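Local coordinates for protein triacylglycerol lipase (PDB 5AH1) that hydrolyses ester bonds, as a triacylglycerol lipase of the alpha/beta-hydrolase type that binds zinc and also attacks synthetic polyesters, at residues 97-106 against 430-440. Sequence-based numbering, arbitrary orientation.
Sequences YKYWGGVVDL and VGTFGNVKDWY
Y97 and T432 meet through their hydroxyls: OH of Y97 lies 2.6 Å from OG1 of T432, which sits at the edge of the tyrosine ring, near its plane. With CG anti to the backbone N (chi1 -167°), the Y97 ring reaches across the loop and lays one face on CA of G102. Two waters extend this polar corner: one joins Y97 OH to V103 N and G431 O, the other joins T432 OG1 to Y99 O. A third links G101 O to G434 O. Direct backbone pairing is slight, a weak hydrogen bond from G101 N to V430 O (2.8 Å, 128° at the hydrogen), where the two chains run closest at G101 and G431.

Farther along, the contact turns greasy. L106 puts CD1 over one face of the Y440 ring, 4.0 Å from its centroid, a CH-pi contact, while its CD2 packs 3.6 Å from CA of K437; the opposite face of that ring is taken by W439. The W100 indole stands roughly perpendicular to Y440, its CZ3 3.6 Å from Y440 OH, and V430 CG1 comes 3.9 Å from the same CZ3.

Outside this shell, Y440 OH bonds to I429 O, and Y99 OH to H181 ND1, beside S182 of a probable nucleophile elbow. D428, a potassium ligand, accepts a bond from F433 N through OD1, just after the cis peptide between T432 and F433. Helix 242-257 touches Y97, T432 and F433 through I256.

The loop leading into helix 106-112 is thus joined to the approach to helix 437-448 by a hydrated polar end and an apolar one, with water supplying much of the hydrogen bonding between largely buried backbones.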
loop_
_atom_site.group_PDB
_atom_site.type_symbol
_atom_site.label_atom_id
_atom_site.label_comp_id
_atom_site.label_asym_id
_atom_site.label_seq_id
_atom_site.Cartn_x
_atom_site.Cartn_y
_atom_site.Cartn_z
ATOM N N TYR A 97 -18.219 0.623 -0.194
ATOM C CA TYR A 97 -17.252 1.545 -0.768
ATOM C C TYR A 97 -15.930 0.810 -0.898
ATOM O O TYR A 97 -15.414 0.309 0.095
ATOM C CB TYR A 97 -17.063 2.775 0.119
ATOM C CG TYR A 97 -16.323 3.887 -0.588
ATOM C CD1 TYR A 97 -17.007 4.827 -1.340
ATOM C CD2 TYR A 97 -14.939 3.986 -0.523
ATOM C CE1 TYR A 97 -16.335 5.832 -2.002
ATOM C CE2 TYR A 97 -14.266 4.983 -1.193
ATOM C CZ TYR A 97 -14.968 5.909 -1.922
ATOM O OH TYR A 97 -14.314 6.909 -2.603
ATOM N N LYS A 98 -15.388 0.742 -2.112
ATOM C CA LYS A 98 -14.202 -0.076 -2.382
ATOM C C LYS A 98 -12.893 0.696 -2.246
ATOM O O LYS A 98 -12.786 1.836 -2.698
ATOM C CB LYS A 98 -14.276 -0.663 -3.802
ATOM C CG LYS A 98 -15.432 -1.623 -3.998
ATOM C CD LYS A 98 -15.181 -2.983 -3.336
ATOM C CE LYS A 98 -16.401 -3.906 -3.435
ATOM N NZ LYS A 98 -17.496 -3.461 -2.545
ATOM N N TYR A 99 -11.886 0.064 -1.658
ATOM C CA TYR A 99 -10.554 0.648 -1.665
ATOM C C TYR A 99 -10.128 0.870 -3.122
ATOM O O TYR A 99 -9.619 1.933 -3.490
ATOM C CB TYR A 99 -9.549 -0.246 -0.959
ATOM C CG TYR A 99 -8.196 0.408 -0.781
ATOM C CD1 TYR A 99 -7.227 0.334 -1.775
ATOM C CD2 TYR A 99 -7.886 1.105 0.377
ATOM C CE1 TYR A 99 -5.977 0.915 -1.607
ATOM C CE2 TYR A 99 -6.665 1.694 0.550
ATOM C CZ TYR A 99 -5.708 1.609 -0.442
ATOM O OH TYR A 99 -4.471 2.181 -0.214
ATOM N N TRP A 100 -10.349 -0.155 -3.941
ATOM C CA TRP A 100 -9.950 -0.122 -5.332
ATOM C C TRP A 100 -11.100 0.374 -6.197
ATOM O O TRP A 100 -11.884 -0.411 -6.734
ATOM C CB TRP A 100 -9.465 -1.504 -5.770
ATOM C CG TRP A 100 -8.167 -1.881 -5.088
ATOM C CD1 TRP A 100 -8.023 -2.661 -3.967
ATOM C CD2 TRP A 100 -6.843 -1.466 -5.457
ATOM N NE1 TRP A 100 -6.688 -2.765 -3.635
ATOM C CE2 TRP A 100 -5.945 -2.039 -4.534
ATOM C CE3 TRP A 100 -6.334 -0.675 -6.492
ATOM C CZ2 TRP A 100 -4.573 -1.854 -4.624
ATOM C CZ3 TRP A 100 -4.973 -0.505 -6.594
ATOM C CH2 TRP A 100 -4.107 -1.077 -5.660
ATOM N N GLY A 101 -11.196 1.698 -6.288
ATOM C CA GLY A 101 -12.108 2.377 -7.190
ATOM C C GLY A 101 -13.193 3.185 -6.511
ATOM O O GLY A 101 -13.869 3.982 -7.148
ATOM N N GLY A 102 -13.399 2.969 -5.215
ATOM C CA GLY A 102 -14.426 3.710 -4.505
ATOM C C GLY A 102 -15.831 3.278 -4.868
ATOM O O GLY A 102 -16.249 2.163 -4.546
ATOM N N VAL A 103 -16.561 4.167 -5.539
ATOM C CA VAL A 103 -17.889 3.836 -6.059
ATOM C C VAL A 103 -17.821 3.118 -7.397
ATOM O O VAL A 103 -18.853 2.681 -7.915
ATOM C CB VAL A 103 -18.777 5.079 -6.202
ATOM C CG1 VAL A 103 -19.026 5.701 -4.838
ATOM C CG2 VAL A 103 -18.175 6.088 -7.175
ATOM N N VAL A 104 -16.617 3.009 -7.960
ATOM C CA VAL A 104 -16.386 2.183 -9.142
ATOM C C VAL A 104 -15.666 0.918 -8.696
ATOM O O VAL A 104 -14.646 0.997 -8.060
ATOM C CB VAL A 104 -15.541 2.917 -10.194
ATOM C CG1 VAL A 104 -15.238 2.000 -11.386
ATOM C CG2 VAL A 104 -16.239 4.202 -10.646
ATOM N N ASP A 105 -16.199 -0.251 -9.017
ATOM C CA ASP A 105 -15.606 -1.505 -8.562
ATOM C C ASP A 105 -14.553 -1.957 -9.580
ATOM O O ASP A 105 -14.882 -2.641 -10.553
ATOM C CB ASP A 105 -16.706 -2.552 -8.368
ATOM C CG ASP A 105 -16.196 -3.827 -7.717
ATOM O OD1 ASP A 105 -14.966 -4.018 -7.633
ATOM O OD2 ASP A 105 -17.020 -4.652 -7.284
ATOM N N LEU A 106 -13.303 -1.542 -9.377
ATOM C CA LEU A 106 -12.255 -1.814 -10.363
ATOM C C LEU A 106 -12.057 -3.308 -10.594
ATOM O O LEU A 106 -11.861 -3.727 -11.741
ATOM C CB LEU A 106 -10.930 -1.176 -9.937
ATOM C CG LEU A 106 -10.845 0.346 -9.974
ATOM C CD1 LEU A 106 -9.555 0.813 -9.344
ATOM C CD2 LEU A 106 -10.950 0.860 -11.405
ATOM N N VAL A 430 -6.579 5.571 -6.730
ATOM C CA VAL A 430 -7.457 4.420 -6.509
ATOM C C VAL A 430 -8.942 4.828 -6.569
ATOM O O VAL A 430 -9.817 4.088 -6.096
ATOM C CB VAL A 430 -7.128 3.653 -5.196
ATOM C CG1 VAL A 430 -5.752 3.046 -5.282
ATOM C CG2 VAL A 430 -7.230 4.547 -3.959
ATOM N N GLY A 431 -9.231 5.967 -7.198
ATOM C CA GLY A 431 -10.613 6.326 -7.506
ATOM C C GLY A 431 -11.310 7.214 -6.496
ATOM O O GLY A 431 -12.496 7.515 -6.642
ATOM N N THR A 432 -10.572 7.647 -5.480
ATOM C CA THR A 432 -11.088 8.489 -4.409
ATOM C C THR A 432 -10.290 9.811 -4.397
ATOM O O THR A 432 -9.398 10.005 -3.565
ATOM C CB THR A 432 -10.967 7.732 -3.072
ATOM O OG1 THR A 432 -11.772 6.542 -3.144
ATOM C CG2 THR A 432 -11.442 8.570 -1.891
ATOM N N PHE A 433 -10.589 10.739 -5.312
ATOM C CA PHE A 433 -11.710 10.691 -6.255
ATOM C C PHE A 433 -11.181 10.915 -7.664
ATOM O O PHE A 433 -10.558 11.934 -7.950
ATOM C CB PHE A 433 -12.725 11.772 -5.884
ATOM C CG PHE A 433 -13.289 11.606 -4.502
ATOM C CD1 PHE A 433 -14.210 10.601 -4.233
ATOM C CD2 PHE A 433 -12.886 12.434 -3.470
ATOM C CE1 PHE A 433 -14.721 10.430 -2.964
ATOM C CE2 PHE A 433 -13.402 12.271 -2.200
ATOM C CZ PHE A 433 -14.318 11.259 -1.949
ATOM N N GLY A 434 -11.434 9.953 -8.544
ATOM C CA GLY A 434 -10.989 10.064 -9.919
ATOM C C GLY A 434 -11.536 8.951 -10.777
ATOM O O GLY A 434 -11.906 7.880 -10.285
ATOM N N ASN A 435 -11.593 9.232 -12.074
ATOM C CA ASN A 435 -12.011 8.276 -13.081
ATOM C C ASN A 435 -10.772 7.553 -13.571
ATOM O O ASN A 435 -9.996 8.110 -14.350
ATOM C CB ASN A 435 -12.696 9.045 -14.210
ATOM C CG ASN A 435 -13.188 8.153 -15.333
ATOM O OD1 ASN A 435 -13.067 6.927 -15.285
ATOM N ND2 ASN A 435 -13.764 8.774 -16.354
ATOM N N VAL A 436 -10.559 6.333 -13.074
ATOM C CA VAL A 436 -9.306 5.607 -13.298
ATOM C C VAL A 436 -9.470 4.214 -13.915
ATOM O O VAL A 436 -8.474 3.521 -14.135
ATOM C CB VAL A 436 -8.499 5.479 -11.979
ATOM C CG1 VAL A 436 -8.113 6.858 -11.460
ATOM C CG2 VAL A 436 -9.257 4.684 -10.911
ATOM N N LYS A 437 -10.699 3.803 -14.228
ATOM C CA LYS A 437 -10.913 2.408 -14.614
ATOM C C LYS A 437 -10.172 2.058 -15.908
ATOM O O LYS A 437 -9.581 0.982 -16.027
ATOM C CB LYS A 437 -12.403 2.061 -14.690
ATOM C CG LYS A 437 -13.176 2.777 -15.774
ATOM C CD LYS A 437 -14.666 2.496 -15.640
ATOM C CE LYS A 437 -15.469 3.225 -16.704
ATOM N NZ LYS A 437 -16.939 3.017 -16.546
ATOM N N ASP A 438 -10.169 2.967 -16.872
ATOM C CA ASP A 438 -9.481 2.696 -18.135
ATOM C C ASP A 438 -7.972 2.567 -17.946
ATOM O O ASP A 438 -7.323 1.751 -18.588
ATOM C CB ASP A 438 -9.816 3.774 -19.163
ATOM C CG ASP A 438 -11.263 3.710 -19.604
ATOM O OD1 ASP A 438 -11.707 2.609 -19.993
ATOM O OD2 ASP A 438 -11.958 4.748 -19.542
ATOM N N TRP A 439 -7.418 3.360 -17.038
ATOM C CA TRP A 439 -6.001 3.270 -16.715
ATOM C C TRP A 439 -5.666 1.866 -16.218
ATOM O O TRP A 439 -4.698 1.238 -16.685
ATOM C CB TRP A 439 -5.637 4.330 -15.680
ATOM C CG TRP A 439 -4.152 4.487 -15.389
ATOM C CD1 TRP A 439 -3.329 5.454 -15.870
ATOM C CD2 TRP A 439 -3.349 3.689 -14.496
ATOM N NE1 TRP A 439 -2.060 5.299 -15.370
ATOM C CE2 TRP A 439 -2.044 4.222 -14.524
ATOM C CE3 TRP A 439 -3.603 2.577 -13.687
ATOM C CZ2 TRP A 439 -0.994 3.670 -13.792
ATOM C CZ3 TRP A 439 -2.563 2.035 -12.959
ATOM C CH2 TRP A 439 -1.271 2.581 -13.014
ATOM N N TYR A 440 -6.470 1.359 -15.286
ATOM C CA TYR A 440 -6.233 0.025 -14.757
ATOM C C TYR A 440 -6.430 -1.078 -15.799
ATOM O O TYR A 440 -5.670 -2.047 -15.823
ATOM C CB TYR A 440 -7.095 -0.233 -13.519
ATOM C CG TYR A 440 -6.533 0.431 -12.293
ATOM C CD1 TYR A 440 -6.871 1.733 -11.962
ATOM C CD2 TYR A 440 -5.616 -0.235 -11.493
ATOM C CE1 TYR A 440 -6.329 2.345 -10.854
ATOM C CE2 TYR A 440 -5.073 0.369 -10.376
ATOM C CZ TYR A 440 -5.429 1.660 -10.075
ATOM O OH TYR A 440 -4.872 2.253 -8.965
HETATM O O HOH W 1 -15.039 6.988 -5.430
HETATM O O HOH W 2 -10.890 4.052 -2.449
HETATM O O HOH W 3 -13.133 5.378 -9.476
#